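Local structure of cyanuric acid amidohydrolase (Azorhizobium caulinodans, 4NQ3) at residues A142-Q154 with V237-I251. The protein hydrolyses cyanuric acid, opening its s-triazine ring to give carboxybiuret, which then loses carbon dioxide to become biuret. Numbering follows the deposited sequence.
Sequences AGITDPEDVHFVQ and VVLGMSEGWSGPLAI
A classic beta bulge sets two consecutive residues, H151 and F152, opposite the single residue L239 in an otherwise regular antiparallel ladder; the N-to-C axes of 150-154 and 237-242 make 166°. The evidence is a shared acceptor: L239 O takes H151 N at 2.8 Å in its carbonyl plane and F152 N at 3.1 Å, the latter tilted 18° from that plane. Beyond the bulge, L239 N returns a nearly straight bond to F152 O (2.8 Å), and Q154 pairs with V237 through two backbone bonds. The Q154 side chain lies beside that of the nucleophile S226, its OE1 bonded to S224 OG. H151 points its CB toward 237-251. Its chi1 of -77° sets the imidazole beside the backbone N, where I251 O sits over one face, 3.8 Å above the plane; M241 CG, of a selenomethionine, approaches NE2 obliquely at 3.7 Å. On one sheet face, V238 CG1 meets V150 CG2 at 4.0 Å and V238 CG2 meets V153 CG2 at 4.1 Å, with helix 125-141 packed on all three valines. On the other, F152 CD2 lies 4.0 Å from L239 CD1, the two side chains pointing the same way. Past the ladder, W245 NE1 reaches A142 O at the helix's Schellman end in a weak bond. One carbonyl thus satisfies both N-H groups of the bulge, while H151, through I251 and an ND1 bond to H253, links these strands to strand 249-256, which probably opens repeating unit C.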
loop_
_atom_site.group_PDB
_atom_site.type_symbol
_atom_site.label_atom_id
_atom_site.label_comp_id
_atom_site.label_asym_id
_atom_site.label_seq_id
_atom_site.Cartn_x
_atom_site.Cartn_y
_atom_site.Cartn_z
ATOM N N ALA A 142 21.823 25.358 -24.909
ATOM C CA ALA A 142 22.282 26.007 -23.687
ATOM C C ALA A 142 23.517 26.866 -23.951
ATOM O O ALA A 142 23.923 27.663 -23.103
ATOM C CB ALA A 142 22.588 24.970 -22.617
ATOM N N GLY A 143 24.105 26.702 -25.133
ATOM C CA GLY A 143 25.351 27.363 -25.479
ATOM C C GLY A 143 26.478 26.766 -24.672
ATOM O O GLY A 143 27.272 27.483 -24.079
ATOM N N ILE A 144 26.533 25.437 -24.664
ATOM C CA ILE A 144 27.540 24.663 -23.945
ATOM C C ILE A 144 28.218 23.658 -24.867
ATOM O O ILE A 144 27.542 22.810 -25.458
ATOM C CB ILE A 144 26.916 23.861 -22.791
ATOM C CG1 ILE A 144 26.415 24.760 -21.674
ATOM C CG2 ILE A 144 27.915 22.884 -22.222
ATOM C CD1 ILE A 144 25.816 23.953 -20.508
ATOM N N THR A 145 29.544 23.695 -24.962
ATOM C CA THR A 145 30.231 22.736 -25.836
ATOM C C THR A 145 31.101 21.783 -25.029
ATOM O O THR A 145 31.287 20.628 -25.411
ATOM C CB THR A 145 31.081 23.436 -26.901
ATOM O OG1 THR A 145 31.859 24.459 -26.278
ATOM C CG2 THR A 145 30.182 24.066 -27.968
ATOM N N ASP A 146 31.616 22.274 -23.905
ATOM C CA ASP A 146 32.421 21.464 -22.994
ATOM C C ASP A 146 31.527 20.646 -22.054
ATOM O O ASP A 146 30.769 21.193 -21.249
ATOM C CB ASP A 146 33.363 22.372 -22.201
ATOM C CG ASP A 146 34.449 21.609 -21.487
ATOM O OD1 ASP A 146 34.367 20.358 -21.457
ATOM O OD2 ASP A 146 35.407 22.265 -21.001
ATOM N N PRO A 147 31.596 19.319 -22.158
ATOM C CA PRO A 147 30.770 18.523 -21.249
ATOM C C PRO A 147 31.099 18.763 -19.762
ATOM O O PRO A 147 30.217 18.604 -18.930
ATOM C CB PRO A 147 31.079 17.079 -21.670
ATOM C CG PRO A 147 31.506 17.195 -23.080
ATOM C CD PRO A 147 32.275 18.486 -23.158
ATOM N N GLU A 148 32.315 19.166 -19.416
ATOM C CA GLU A 148 32.593 19.380 -17.999
ATOM C C GLU A 148 31.814 20.577 -17.472
ATOM O O GLU A 148 31.709 20.769 -16.262
ATOM C CB GLU A 148 34.098 19.553 -17.736
ATOM C CG GLU A 148 34.909 18.269 -17.939
ATOM C CD GLU A 148 34.510 17.148 -16.952
ATOM O OE1 GLU A 148 33.770 16.211 -17.357
ATOM O OE2 GLU A 148 34.938 17.203 -15.774
ATOM N N ASP A 149 31.192 21.328 -18.371
ATOM C CA ASP A 149 30.400 22.467 -17.948
ATOM C C ASP A 149 28.937 22.087 -17.785
ATOM O O ASP A 149 28.117 22.930 -17.447
ATOM C CB ASP A 149 30.536 23.622 -18.939
ATOM C CG ASP A 149 31.890 24.299 -18.848
ATOM O OD1 ASP A 149 32.433 24.400 -17.722
ATOM O OD2 ASP A 149 32.413 24.732 -19.897
ATOM N N VAL A 150 28.612 20.822 -18.023
ATOM C CA VAL A 150 27.273 20.318 -17.759
ATOM C C VAL A 150 27.215 19.776 -16.343
ATOM O O VAL A 150 28.058 18.989 -15.942
ATOM C CB VAL A 150 26.875 19.213 -18.763
ATOM C CG1 VAL A 150 25.626 18.496 -18.309
ATOM C CG2 VAL A 150 26.676 19.806 -20.159
ATOM N N HIS A 151 26.193 20.157 -15.593
ATOM C CA HIS A 151 26.125 19.766 -14.188
ATOM C C HIS A 151 24.968 18.851 -13.844
ATOM O O HIS A 151 25.001 18.166 -12.832
ATOM C CB HIS A 151 26.072 21.009 -13.308
ATOM C CG HIS A 151 27.403 21.660 -13.167
ATOM N ND1 HIS A 151 28.281 21.328 -12.156
ATOM C CD2 HIS A 151 28.035 22.576 -13.935
ATOM C CE1 HIS A 151 29.392 22.026 -12.300
ATOM N NE2 HIS A 151 29.270 22.787 -13.373
ATOM N N PHE A 152 23.960 18.813 -14.698
ATOM C CA PHE A 152 22.783 18.037 -14.408
ATOM C C PHE A 152 21.942 17.879 -15.658
ATOM O O PHE A 152 21.646 18.855 -16.317
ATOM C CB PHE A 152 22.001 18.738 -13.329
ATOM C CG PHE A 152 20.945 17.905 -12.712
ATOM C CD1 PHE A 152 21.272 16.989 -11.728
ATOM C CD2 PHE A 152 19.612 18.070 -13.079
ATOM C CE1 PHE A 152 20.303 16.230 -11.121
ATOM C CE2 PHE A 152 18.618 17.301 -12.478
ATOM C CZ PHE A 152 18.967 16.381 -11.487
ATOM N N VAL A 153 21.619 16.651 -16.032
ATOM C CA VAL A 153 20.731 16.438 -17.163
ATOM C C VAL A 153 19.479 15.690 -16.717
ATOM O O VAL A 153 19.543 14.514 -16.349
ATOM C CB VAL A 153 21.428 15.680 -18.283
ATOM C CG1 VAL A 153 20.491 15.518 -19.476
ATOM C CG2 VAL A 153 22.655 16.449 -18.679
ATOM N N GLN A 154 18.350 16.398 -16.710
ATOM C CA GLN A 154 17.060 15.818 -16.352
ATOM C C GLN A 154 16.412 15.219 -17.588
ATOM O O GLN A 154 16.379 15.850 -18.611
ATOM C CB GLN A 154 16.169 16.888 -15.724
ATOM C CG GLN A 154 14.824 16.417 -15.273
ATOM C CD GLN A 154 14.922 15.320 -14.255
ATOM O OE1 GLN A 154 15.555 15.470 -13.207
ATOM N NE2 GLN A 154 14.314 14.186 -14.566
ATOM N N VAL A 237 16.280 18.314 -20.287
ATOM C CA VAL A 237 16.683 19.624 -19.807
ATOM C C VAL A 237 18.103 19.538 -19.300
ATOM O O VAL A 237 18.369 18.788 -18.365
ATOM C CB VAL A 237 15.773 20.113 -18.675
ATOM C CG1 VAL A 237 16.226 21.459 -18.201
ATOM C CG2 VAL A 237 14.357 20.194 -19.172
ATOM N N VAL A 238 19.007 20.301 -19.915
ATOM C CA VAL A 238 20.419 20.342 -19.518
ATOM C C VAL A 238 20.715 21.593 -18.686
ATOM O O VAL A 238 20.449 22.702 -19.123
ATOM C CB VAL A 238 21.350 20.336 -20.751
ATOM C CG1 VAL A 238 22.767 20.630 -20.362
ATOM C CG2 VAL A 238 21.261 19.036 -21.498
ATOM N N LEU A 239 21.293 21.411 -17.508
ATOM C CA LEU A 239 21.702 22.522 -16.652
ATOM C C LEU A 239 23.219 22.557 -16.508
ATOM O O LEU A 239 23.853 21.532 -16.237
ATOM C CB LEU A 239 21.066 22.407 -15.266
ATOM C CG LEU A 239 19.564 22.228 -15.239
ATOM C CD1 LEU A 239 19.124 21.948 -13.824
ATOM C CD2 LEU A 239 18.912 23.481 -15.765
ATOM N N GLY A 240 23.809 23.735 -16.671
ATOM C CA GLY A 240 25.247 23.821 -16.605
ATOM C C GLY A 240 25.702 25.228 -16.339
ATOM O O GLY A 240 24.881 26.116 -16.101
HETATM N N MSE A 241 27.020 25.413 -16.348
HETATM C CA MSE A 241 27.628 26.732 -16.286
HETATM C C MSE A 241 28.157 27.114 -17.664
HETATM O O MSE A 241 28.608 26.256 -18.437
HETATM C CB MSE A 241 28.743 26.753 -15.259
HETATM C CG MSE A 241 28.278 26.361 -13.904
HETATM SE SE MSE A 241 27.240 27.783 -13.102
HETATM C CE MSE A 241 28.713 28.960 -12.626
ATOM N N SER A 242 28.087 28.402 -17.972
ATOM C CA SER A 242 28.516 28.892 -19.265
ATOM C C SER A 242 29.032 30.303 -19.174
ATOM O O SER A 242 28.474 31.116 -18.453
ATOM C CB SER A 242 27.371 28.851 -20.271
ATOM O OG SER A 242 27.688 29.630 -21.417
ATOM N N GLU A 243 30.075 30.590 -19.947
ATOM C CA GLU A 243 30.582 31.948 -20.086
ATOM C C GLU A 243 29.553 32.858 -20.782
ATOM O O GLU A 243 29.542 34.074 -20.559
ATOM C CB GLU A 243 31.896 31.956 -20.867
ATOM C CG GLU A 243 33.007 31.106 -20.266
ATOM C CD GLU A 243 33.624 31.722 -19.016
ATOM O OE1 GLU A 243 33.395 32.932 -18.772
ATOM O OE2 GLU A 243 34.363 31.003 -18.295
ATOM N N GLY A 244 28.722 32.271 -21.645
ATOM C CA GLY A 244 27.780 33.033 -22.450
ATOM C C GLY A 244 26.456 33.313 -21.781
ATOM O O GLY A 244 25.501 33.744 -22.429
ATOM N N TRP A 245 26.399 33.037 -20.481
ATOM C CA TRP A 245 25.249 33.350 -19.636
ATOM C C TRP A 245 25.692 34.225 -18.458
ATOM O O TRP A 245 26.845 34.174 -18.047
ATOM C CB TRP A 245 24.593 32.068 -19.116
ATOM C CG TRP A 245 23.711 31.326 -20.096
ATOM C CD1 TRP A 245 24.099 30.686 -21.227
ATOM C CD2 TRP A 245 22.296 31.102 -19.979
ATOM N NE1 TRP A 245 23.016 30.104 -21.843
ATOM C CE2 TRP A 245 21.899 30.347 -21.095
ATOM C CE3 TRP A 245 21.333 31.474 -19.040
ATOM C CZ2 TRP A 245 20.585 29.962 -21.302
ATOM C CZ3 TRP A 245 20.029 31.096 -19.250
ATOM C CH2 TRP A 245 19.664 30.346 -20.375
ATOM N N SER A 246 24.795 35.037 -17.917
ATOM C CA SER A 246 25.102 35.744 -16.674
ATOM C C SER A 246 23.900 35.794 -15.725
ATOM O O SER A 246 22.780 35.450 -16.096
ATOM C CB SER A 246 25.578 37.159 -16.960
ATOM O OG SER A 246 24.474 37.940 -17.372
ATOM N N GLY A 247 24.143 36.222 -14.497
ATOM C CA GLY A 247 23.105 36.278 -13.498
ATOM C C GLY A 247 23.663 35.792 -12.179
ATOM O O GLY A 247 24.817 35.381 -12.078
ATOM N N PRO A 248 22.841 35.839 -11.142
ATOM C CA PRO A 248 23.291 35.468 -9.804
ATOM C C PRO A 248 23.397 33.961 -9.598
ATOM O O PRO A 248 24.117 33.502 -8.713
ATOM C CB PRO A 248 22.211 36.068 -8.904
ATOM C CG PRO A 248 21.003 36.127 -9.747
ATOM C CD PRO A 248 21.457 36.342 -11.157
ATOM N N LEU A 249 22.683 33.188 -10.402
ATOM C CA LEU A 249 22.559 31.772 -10.107
ATOM C C LEU A 249 23.688 30.937 -10.709
ATOM O O LEU A 249 24.008 31.069 -11.892
ATOM C CB LEU A 249 21.197 31.265 -10.596
ATOM C CG LEU A 249 19.941 31.743 -9.851
ATOM C CD1 LEU A 249 18.708 31.151 -10.460
ATOM C CD2 LEU A 249 20.031 31.329 -8.388
ATOM N N ALA A 250 24.294 30.090 -9.876
ATOM C CA ALA A 250 25.222 29.052 -10.345
ATOM C C ALA A 250 24.715 27.665 -9.949
ATOM O O ALA A 250 23.792 27.530 -9.129
ATOM C CB ALA A 250 26.595 29.266 -9.793
ATOM N N ILE A 251 25.322 26.630 -10.517
ATOM C CA ILE A 251 24.925 25.275 -10.172
ATOM C C ILE A 251 26.175 24.488 -9.875
ATOM O O ILE A 251 27.201 24.687 -10.519
ATOM C CB ILE A 251 24.106 24.601 -11.309
ATOM C CG1 ILE A 251 23.558 23.244 -10.871
ATOM C CG2 ILE A 251 24.933 24.480 -12.595
ATOM C CD1 ILE A 251 22.587 22.623 -11.868
#